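Putative isochorismatase hydrolase (PDB 3LQY) is a putative hydrolase of the isochorismatase family whose natural substrate is not established. Local coordinates at residues 18-23 and 77-82; 37-42 and 144-149; 12-17 and 91-96. All coordinates share one frame; numbering follows the deposited sequence.

Contact 1 of 3, residues 18-23 and 77-82; sequences DYFSTY and KIHPSV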
loop_
_atom_site.group_PDB
_atom_site.type_symbol
_atom_site.label_atom_id
_atom_site.label_comp_id
_atom_site.label_asym_id
_atom_site.label_seq_id
_atom_site.Cartn_x
_atom_site.Cartn_y
_atom_site.Cartn_z
ATOM N N ASP A 18 9.397 7.111 7.309
ATOM C CA ASP A 18 9.961 8.185 6.415
ATOM C C ASP A 18 8.977 8.952 5.533
ATOM O O ASP A 18 9.319 10.026 5.005
ATOM C CB ASP A 18 11.127 7.667 5.538
ATOM C CG ASP A 18 12.468 7.553 6.281
ATOM O OD1 ASP A 18 12.714 8.335 7.224
ATOM O OD2 ASP A 18 13.287 6.653 5.940
ATOM N N TYR A 19 7.783 8.403 5.364
ATOM C CA TYR A 19 6.723 9.024 4.578
ATOM C C TYR A 19 5.846 10.016 5.298
ATOM O O TYR A 19 5.144 10.777 4.676
ATOM C CB TYR A 19 5.825 7.946 3.935
ATOM C CG TYR A 19 6.397 7.205 2.731
ATOM C CD1 TYR A 19 7.402 7.760 1.958
ATOM C CD2 TYR A 19 5.868 5.981 2.343
ATOM C CE1 TYR A 19 7.852 7.133 0.803
ATOM C CE2 TYR A 19 6.315 5.301 1.186
ATOM C CZ TYR A 19 7.329 5.894 0.432
ATOM O OH TYR A 19 7.790 5.236 -0.674
ATOM N N PHE A 20 5.954 10.099 6.605
ATOM C CA PHE A 20 5.031 10.887 7.409
ATOM C C PHE A 20 5.719 12.177 7.839
ATOM O O PHE A 20 6.739 12.151 8.597
ATOM C CB PHE A 20 4.716 10.095 8.680
ATOM C CG PHE A 20 3.794 8.914 8.474
ATOM C CD1 PHE A 20 2.500 8.974 8.915
ATOM C CD2 PHE A 20 4.246 7.741 7.843
ATOM C CE1 PHE A 20 1.636 7.857 8.772
ATOM C CE2 PHE A 20 3.412 6.639 7.665
ATOM C CZ PHE A 20 2.103 6.685 8.138
ATOM N N SER A 21 5.165 13.319 7.480
ATOM C CA SER A 21 5.780 14.574 7.905
ATOM C C SER A 21 5.687 14.763 9.444
ATOM O O SER A 21 6.505 15.500 10.012
ATOM C CB SER A 21 5.167 15.756 7.210
ATOM O OG SER A 21 3.782 15.794 7.469
ATOM N N THR A 22 4.735 14.083 10.101
ATOM C CA THR A 22 4.667 14.060 11.574
ATOM C C THR A 22 5.752 13.195 12.207
ATOM O O THR A 22 5.917 13.245 13.435
ATOM C CB THR A 22 3.254 13.611 12.091
ATOM O OG1 THR A 22 2.971 12.264 11.674
ATOM C CG2 THR A 22 2.131 14.532 11.576
ATOM N N TYR A 23 6.535 12.464 11.414
ATOM C CA TYR A 23 7.656 11.701 11.960
ATOM C C TYR A 23 8.951 12.476 11.947
ATOM O O TYR A 23 9.384 12.954 10.909
ATOM C CB TYR A 23 7.813 10.393 11.246
ATOM C CG TYR A 23 8.980 9.558 11.693
ATOM C CD1 TYR A 23 8.917 8.776 12.857
ATOM C CD2 TYR A 23 10.148 9.529 10.941
ATOM C CE1 TYR A 23 9.959 7.966 13.205
ATOM C CE2 TYR A 23 11.225 8.748 11.325
ATOM C CZ TYR A 23 11.130 7.984 12.445
ATOM O OH TYR A 23 12.198 7.181 12.797
ATOM N N LYS A 77 10.761 1.577 9.331
ATOM C CA LYS A 77 9.809 0.782 10.113
ATOM C C LYS A 77 8.391 1.196 9.752
ATOM O O LYS A 77 8.157 2.354 9.456
ATOM C CB LYS A 77 10.045 0.988 11.622
ATOM C CG LYS A 77 11.344 0.425 12.115
ATOM C CD LYS A 77 11.538 0.709 13.654
ATOM C CE LYS A 77 12.839 0.160 14.175
ATOM N NZ LYS A 77 13.058 0.635 15.581
ATOM N N ILE A 78 7.454 0.241 9.797
ATOM C CA ILE A 78 6.030 0.524 9.599
ATOM C C ILE A 78 5.577 1.441 10.730
ATOM O O ILE A 78 5.897 1.215 11.939
ATOM C CB ILE A 78 5.175 -0.753 9.682
ATOM C CG1 ILE A 78 5.474 -1.670 8.502
ATOM C CG2 ILE A 78 3.677 -0.403 9.779
ATOM C CD1 ILE A 78 4.703 -2.989 8.542
ATOM N N HIS A 79 4.807 2.439 10.345
ATOM C CA HIS A 79 4.312 3.445 11.217
ATOM C C HIS A 79 3.364 2.780 12.221
ATOM O O HIS A 79 2.664 1.826 11.842
ATOM C CB HIS A 79 3.605 4.505 10.403
ATOM C CG HIS A 79 3.282 5.734 11.178
ATOM N ND1 HIS A 79 2.048 5.935 11.750
ATOM C CD2 HIS A 79 4.005 6.845 11.435
ATOM C CE1 HIS A 79 2.038 7.102 12.365
ATOM N NE2 HIS A 79 3.225 7.662 12.221
ATOM N N PRO A 80 3.359 3.245 13.490
ATOM C CA PRO A 80 2.498 2.557 14.491
ATOM C C PRO A 80 0.993 2.636 14.220
ATOM O O PRO A 80 0.251 1.763 14.669
ATOM C CB PRO A 80 2.804 3.273 15.801
ATOM C CG PRO A 80 4.071 4.018 15.596
ATOM C CD PRO A 80 4.164 4.317 14.119
ATOM N N SER A 81 0.542 3.639 13.462
ATOM C CA SER A 81 -0.873 3.787 13.202
ATOM C C SER A 81 -1.401 2.553 12.461
ATOM O O SER A 81 -2.579 2.248 12.554
ATOM C CB SER A 81 -1.147 5.068 12.410
ATOM O OG SER A 81 -0.650 4.969 11.087
ATOM N N VAL A 82 -0.526 1.835 11.758
ATOM C CA VAL A 82 -0.899 0.621 10.988
ATOM C C VAL A 82 0.083 -0.542 11.219
ATOM O O VAL A 82 0.327 -1.351 10.332
ATOM C CB VAL A 82 -1.035 0.926 9.456
ATOM C CG1 VAL A 82 -2.229 1.782 9.207
ATOM C CG2 VAL A 82 0.183 1.634 8.927
HETATM O O HOH W 1 4.100 9.900 12.915
#
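Phe-20 and His-79 are the nearest points of the two backbones, yet their CA atoms lie 8.4 Å apart, so side chains have to close the gap. Segment 18-23 leaves a short 3-10 segment and folds into a type I turn from Phe-20 to Tyr-23, closed by Tyr-23 N to Phe-20 O at 2.8 Å. Segment 77-82 is mostly irregular, with a 3-10 segment at Pro-80 and Ser-81. The contact itself is a face-to-face stack. The rings of Phe-20 and His-79 are nearly parallel, their planes 6° apart and their centroids 3.7 Å from each other. Phe-20 CZ lies above His-79 CG, while His-79 CD2 sits over the middle of the phenyl ring. His-79 CG stands anti to the backbone N (chi1 -169°), which swings the imidazole out toward segment 18-23. The opposite face of the imidazole carries Pro-80 CD near its rim, so the ring is sandwiched. Its rotation is also fixed through ND1: Ser-81 OG is hydrogen-bonded to it at 2.9 Å, and Ser-81 N donates to ND1 at 3.2 Å from well out of the ring plane, 37° off. At the ring edge near His-79 NE2, in plane, lies a water that donates to Thr-22 OG1 at 2.9 Å; Thr-22 OG1 is also hydrogen-bonded to Glu-34. Beyond the stack, Phe-20 rests on Thr-33, Glu-34 and Ala-37 of helix 33-49. The stack thus joins two loops that follow strands 8-13 and 54-59 of the parallel sheet, in keeping with the alpha/beta fold of the isochorismatase family, where the active site lies at the C-terminal strand ends.

Contact 2 of 3, residues 37-42 and 144-149; sequences AEQGAK and AHDACA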
loop_
_atom_site.group_PDB
_atom_site.type_symbol
_atom_site.label_atom_id
_atom_site.label_comp_id
_atom_site.label_asym_id
_atom_site.label_seq_id
_atom_site.Cartn_x
_atom_site.Cartn_y
_atom_site.Cartn_z
ATOM N N ALA A 37 -3.163 6.890 6.309
ATOM C CA ALA A 37 -2.954 5.886 7.330
ATOM C C ALA A 37 -4.152 5.782 8.266
ATOM O O ALA A 37 -4.542 4.685 8.679
ATOM C CB ALA A 37 -1.681 6.228 8.100
ATOM N N GLU A 38 -4.784 6.903 8.563
ATOM C CA GLU A 38 -5.992 6.861 9.383
ATOM C C GLU A 38 -7.072 5.974 8.750
ATOM O O GLU A 38 -7.743 5.179 9.441
ATOM C CB GLU A 38 -6.523 8.270 9.599
ATOM C CG GLU A 38 -7.521 8.370 10.691
ATOM C CD GLU A 38 -8.364 9.644 10.605
ATOM O OE1 GLU A 38 -8.135 10.432 9.647
ATOM O OE2 GLU A 38 -9.250 9.832 11.488
ATOM N N GLN A 39 -7.245 6.127 7.436
ATOM C CA GLN A 39 -8.178 5.288 6.668
ATOM C C GLN A 39 -7.698 3.835 6.556
ATOM O O GLN A 39 -8.480 2.917 6.696
ATOM C CB GLN A 39 -8.448 5.901 5.283
ATOM C CG GLN A 39 -9.107 7.291 5.357
ATOM C CD GLN A 39 -10.263 7.301 6.312
ATOM O OE1 GLN A 39 -10.213 7.967 7.362
ATOM N NE2 GLN A 39 -11.265 6.476 6.039
ATOM N N GLY A 40 -6.411 3.622 6.319
ATOM C CA GLY A 40 -5.855 2.268 6.272
ATOM C C GLY A 40 -6.072 1.498 7.556
ATOM O O GLY A 40 -6.374 0.310 7.497
ATOM N N ALA A 41 -5.879 2.191 8.684
ATOM C CA ALA A 41 -6.112 1.672 10.078
ATOM C C ALA A 41 -7.568 1.267 10.288
ATOM O O ALA A 41 -7.873 0.234 10.886
ATOM C CB ALA A 41 -5.742 2.744 11.095
ATOM N N LYS A 42 -8.473 2.101 9.783
ATOM C CA LYS A 42 -9.917 1.770 9.737
ATOM C C LYS A 42 -10.121 0.411 9.020
ATOM O O LYS A 42 -10.800 -0.479 9.509
ATOM C CB LYS A 42 -10.626 2.899 8.985
ATOM C CG LYS A 42 -12.009 3.288 9.414
ATOM C CD LYS A 42 -12.388 4.676 8.832
ATOM C CE LYS A 42 -11.680 5.813 9.632
ATOM N NZ LYS A 42 -12.167 7.172 9.236
ATOM N N ALA A 144 -8.284 1.433 -2.024
ATOM C CA ALA A 144 -8.996 2.373 -1.204
ATOM C C ALA A 144 -8.323 3.713 -1.447
ATOM O O ALA A 144 -7.251 3.965 -0.953
ATOM C CB ALA A 144 -8.932 1.975 0.265
ATOM N N HIS A 145 -8.967 4.582 -2.192
ATOM C CA HIS A 145 -8.261 5.759 -2.719
ATOM C C HIS A 145 -7.854 6.762 -1.646
ATOM O O HIS A 145 -6.851 7.467 -1.790
ATOM C CB HIS A 145 -9.083 6.455 -3.806
ATOM C CG HIS A 145 -10.428 6.925 -3.356
ATOM N ND1 HIS A 145 -10.614 8.094 -2.649
ATOM C CD2 HIS A 145 -11.666 6.406 -3.553
ATOM C CE1 HIS A 145 -11.906 8.256 -2.398
ATOM N NE2 HIS A 145 -12.564 7.246 -2.936
ATOM N N ASP A 146 -8.630 6.824 -0.561
ATOM C CA ASP A 146 -8.346 7.747 0.535
ATOM C C ASP A 146 -7.389 7.147 1.572
ATOM O O ASP A 146 -7.091 7.801 2.581
ATOM C CB ASP A 146 -9.640 8.290 1.167
ATOM C CG ASP A 146 -10.587 7.200 1.646
ATOM O OD1 ASP A 146 -10.407 6.018 1.333
ATOM O OD2 ASP A 146 -11.553 7.544 2.324
ATOM N N ALA A 147 -6.926 5.914 1.308
ATOM C CA ALA A 147 -5.914 5.248 2.106
ATOM C C ALA A 147 -4.586 5.085 1.364
ATOM O O ALA A 147 -3.769 4.236 1.753
ATOM C CB ALA A 147 -6.431 3.864 2.582
ATOM N N CYS A 148 -4.347 5.908 0.336
ATOM C CA CYS A 148 -3.061 5.961 -0.326
ATOM C C CYS A 148 -2.539 7.415 -0.342
ATOM O O CYS A 148 -3.287 8.395 -0.293
ATOM C CB CYS A 148 -3.174 5.434 -1.786
ATOM S SG CYS A 148 -3.750 3.682 -1.935
ATOM N N ALA A 149 -1.252 7.564 -0.546
ATOM C CA ALA A 149 -0.644 8.875 -0.503
ATOM C C ALA A 149 0.431 9.012 -1.543
ATOM O O ALA A 149 1.109 8.040 -1.908
ATOM C CB ALA A 149 -0.027 9.102 0.908
#
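Gln-39, the residue of the helix that leans on Asp-146, has its OE1 held by Lys-42 NZ one turn further on, at 2.8 Å. The ammonium comes in from the flank of the carbonyl, with a C=O...N angle of 112° and a little out of the amide plane. With that end tied back along its own helix, Gln-39 offers segment 144-149 mainly its aliphatic part. Its chain bends at chi2 (-47°), and Gln-39 CG comes to 3.5 Å from the backbone oxygen Asp-146 O. Further out, Gln-39 NE2 passes Asp-146 OD2 at 3.9 Å, too long for a hydrogen bond, with the amide and carboxylate planes 42° apart. The carboxylate is instead committed elsewhere: OD1 accepts from Ala-183 N at the start of helix 183-187, and OD2 has a weak bond to Ser-182 OG. Lys-42 NZ, 6.9 Å from Asp-146 OD2, could at most have a modest electrostatic influence on it. Next to these polar groups, the methyl of Ala-147 packs against the helix. Ala-147 CB touches Gly-40 N at 3.7 Å and Gln-39 CB at 3.9 Å, and with small residues at Gly-40 and Ala-147 the Gln-39 and Ala-147 CA atoms approach to 5.1 Å. Two successive type I turns, Ala-144 to Ala-147 and His-145 to Cys-148, bring these groups up to the helix. Here helix 33-49 packs across a corner in strand 140-149, the helix-on-sheet layering of an alpha/beta sandwich built round a parallel sheet.

Contact 3 of 3, residues 12-17 and 91-96; sequences LIDFQN and VLKHQI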
loop_
_atom_site.group_PDB
_atom_site.type_symbol
_atom_site.label_atom_id
_atom_site.label_comp_id
_atom_site.label_asym_id
_atom_site.label_seq_id
_atom_site.Cartn_x
_atom_site.Cartn_y
_atom_site.Cartn_z
ATOM N N LEU A 12 -1.064 -3.812 2.615
ATOM C CA LEU A 12 -0.658 -2.496 2.982
ATOM C C LEU A 12 0.751 -2.289 2.472
ATOM O O LEU A 12 1.698 -2.954 2.905
ATOM C CB LEU A 12 -0.715 -2.348 4.518
ATOM C CG LEU A 12 -2.074 -2.728 5.165
ATOM C CD1 LEU A 12 -2.189 -4.224 5.549
ATOM C CD2 LEU A 12 -2.377 -1.845 6.378
ATOM N N ILE A 13 0.901 -1.329 1.575
ATOM C CA ILE A 13 2.179 -1.069 0.907
ATOM C C ILE A 13 2.904 0.099 1.535
ATOM O O ILE A 13 2.503 1.236 1.375
ATOM C CB ILE A 13 1.961 -0.736 -0.616
ATOM C CG1 ILE A 13 1.203 -1.866 -1.323
ATOM C CG2 ILE A 13 3.324 -0.500 -1.284
ATOM C CD1 ILE A 13 1.947 -3.198 -1.362
ATOM N N ASP A 14 3.955 -0.205 2.305
ATOM C CA ASP A 14 4.942 0.751 2.721
ATOM C C ASP A 14 4.386 1.934 3.490
ATOM O O ASP A 14 4.760 3.070 3.218
ATOM C CB ASP A 14 5.793 1.287 1.555
ATOM C CG ASP A 14 6.566 0.214 0.802
ATOM O OD1 ASP A 14 6.550 -0.954 1.202
ATOM O OD2 ASP A 14 7.165 0.565 -0.272
ATOM N N PHE A 15 3.565 1.684 4.509
ATOM C CA PHE A 15 3.165 2.777 5.375
ATOM C C PHE A 15 4.298 2.934 6.414
ATOM O O PHE A 15 4.157 2.545 7.567
ATOM C CB PHE A 15 1.821 2.483 6.066
ATOM C CG PHE A 15 0.609 3.060 5.380
ATOM C CD1 PHE A 15 0.517 4.420 5.117
ATOM C CD2 PHE A 15 -0.467 2.259 5.067
ATOM C CE1 PHE A 15 -0.587 4.958 4.571
ATOM C CE2 PHE A 15 -1.603 2.794 4.503
ATOM C CZ PHE A 15 -1.667 4.154 4.233
ATOM N N GLN A 16 5.450 3.434 5.961
ATOM C CA GLN A 16 6.667 3.501 6.726
ATOM C C GLN A 16 6.967 4.919 7.174
ATOM O O GLN A 16 6.573 5.901 6.547
ATOM C CB GLN A 16 7.828 2.924 5.927
ATOM C CG GLN A 16 7.686 1.435 5.694
ATOM C CD GLN A 16 8.572 0.960 4.583
ATOM O OE1 GLN A 16 8.088 0.723 3.469
ATOM N NE2 GLN A 16 9.849 0.826 4.840
ATOM N N ASN A 17 7.618 5.010 8.340
ATOM C CA ASN A 17 7.844 6.286 8.991
ATOM C C ASN A 17 8.389 7.402 8.126
ATOM O O ASN A 17 7.939 8.560 8.223
ATOM C CB ASN A 17 8.793 6.084 10.176
ATOM C CG ASN A 17 8.106 5.426 11.366
ATOM O OD1 ASN A 17 6.927 5.664 11.624
ATOM N ND2 ASN A 17 8.840 4.589 12.085
ATOM N N VAL A 91 6.288 -8.536 4.052
ATOM C CA VAL A 91 7.213 -8.769 2.971
ATOM C C VAL A 91 8.156 -7.600 2.787
ATOM O O VAL A 91 7.713 -6.486 2.498
ATOM C CB VAL A 91 6.461 -8.939 1.616
ATOM C CG1 VAL A 91 7.456 -9.277 0.510
ATOM C CG2 VAL A 91 5.383 -10.015 1.745
ATOM N N LEU A 92 9.442 -7.894 2.778
ATOM C CA LEU A 92 10.492 -6.887 2.622
ATOM C C LEU A 92 10.856 -6.817 1.143
ATOM O O LEU A 92 11.140 -7.851 0.515
ATOM C CB LEU A 92 11.729 -7.267 3.476
ATOM C CG LEU A 92 12.968 -6.360 3.359
ATOM C CD1 LEU A 92 12.626 -4.884 3.595
ATOM C CD2 LEU A 92 14.056 -6.780 4.334
ATOM N N LYS A 93 10.833 -5.615 0.574
ATOM C CA LYS A 93 11.130 -5.448 -0.867
ATOM C C LYS A 93 12.222 -4.404 -1.089
ATOM O O LYS A 93 12.488 -3.563 -0.220
ATOM C CB LYS A 93 9.882 -5.052 -1.620
ATOM C CG LYS A 93 9.437 -3.608 -1.487
ATOM C CD LYS A 93 8.167 -3.379 -2.281
ATOM C CE LYS A 93 7.690 -1.912 -2.265
ATOM N NZ LYS A 93 8.576 -0.932 -3.019
ATOM N N HIS A 94 12.849 -4.476 -2.259
ATOM C CA HIS A 94 13.914 -3.543 -2.657
ATOM C C HIS A 94 13.662 -2.898 -4.015
ATOM O O HIS A 94 14.457 -2.100 -4.493
ATOM C CB HIS A 94 15.261 -4.279 -2.648
ATOM C CG HIS A 94 15.521 -5.036 -1.373
ATOM N ND1 HIS A 94 15.659 -4.412 -0.150
ATOM C CD2 HIS A 94 15.632 -6.364 -1.130
ATOM C CE1 HIS A 94 15.870 -5.321 0.786
ATOM N NE2 HIS A 94 15.849 -6.512 0.218
ATOM N N GLN A 95 12.541 -3.229 -4.623
ATOM C CA GLN A 95 12.194 -2.738 -5.971
ATOM C C GLN A 95 10.887 -1.996 -5.881
ATOM O O GLN A 95 10.176 -2.149 -4.898
ATOM C CB GLN A 95 12.038 -3.917 -6.946
ATOM C CG GLN A 95 13.278 -4.686 -7.328
ATOM C CD GLN A 95 14.295 -3.876 -8.103
ATOM O OE1 GLN A 95 14.128 -2.675 -8.344
ATOM N NE2 GLN A 95 15.368 -4.536 -8.496
ATOM N N ILE A 96 10.497 -1.266 -6.945
ATOM C CA ILE A 96 9.254 -0.540 -6.899
ATOM C C ILE A 96 8.060 -1.506 -6.802
ATOM O O ILE A 96 7.147 -1.327 -5.971
ATOM C CB ILE A 96 9.102 0.375 -8.157
ATOM C CG1 ILE A 96 10.238 1.381 -8.247
ATOM C CG2 ILE A 96 7.775 1.080 -8.148
ATOM C CD1 ILE A 96 10.570 1.808 -9.657
#
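The pairing of Asp-14 with Lys-93 near the modified cysteine at position 126 is consistent with the Asp-Lys-Cys catalytic triad of the cysteine hydrolases in the isochorismatase family. In this crystal that cysteine is 3-sulfinoalanine, and one of its sulfinate oxygens accepts a hydrogen bond from Lys-93 NZ. Across the two segments the link is a salt bridge, with Asp-14 OD2 3.4 Å from Lys-93 NZ. The carboxylate meets the last two atoms of the lysine at a slant: Asp-14 OD2 comes even nearer to Lys-93 CE, at 3.2 Å, and OD1 reaches the same carbon at 3.8 Å. Lys-93 runs extended through its middle and then bends at its last torsion (chi4 69°), which turns NZ away from the line of the chain and toward the loop that follows. There it donates to Gln-95 O at 2.8 Å, the C=O...N angle being 146°, and makes a weak bond to Ile-96 O. His-59 ND1 is another partner of NZ, so the amine is gripped from several directions and its position is set by more than the carboxylate. A methionine in place of Lys-93 would probably leave Asp-14 without its salt-bridge partner and the carbonyl of Gln-95 without this donor. Asp-14 itself follows the last residue of its strand in a left-handed backbone conformation. Its CA is 9.4 Å from that of Leu-92, since strand 54-59 lies between strands 8-13 and 90-93; the side chains reach across the C-terminal end of that middle strand, where Asp-14 also touches Val-57 and His-59. On the far flank of strand 8-13, strand 115-121 pairs with Ile-13, while helix 33-49 packs against Leu-12 and Phe-15.

How the contacts relate
Residues 12-17 run straight into 18-23, so contact 3, the probable catalytic site, and contact 1 share one continuous piece of chain; their centres are about 12 Å apart. The loop 77-82 is tied to that piece by a probable hydrogen bond from His-79 N to Phe-15 O, 2.9 Å. Contact 2 is further from contact 3, about 15 Å between centres, but Phe-15 bridges them: its CZ is 3.3 Å from Ala-147 O. Contacts 1 and 2 meet on helix 33-49, with Ser-81 OG 3.4 Å from Ala-37 CB. The chain leading away from Asp-14 thus touches contact 2 through Phe-15 and goes on to form one side of contact 1.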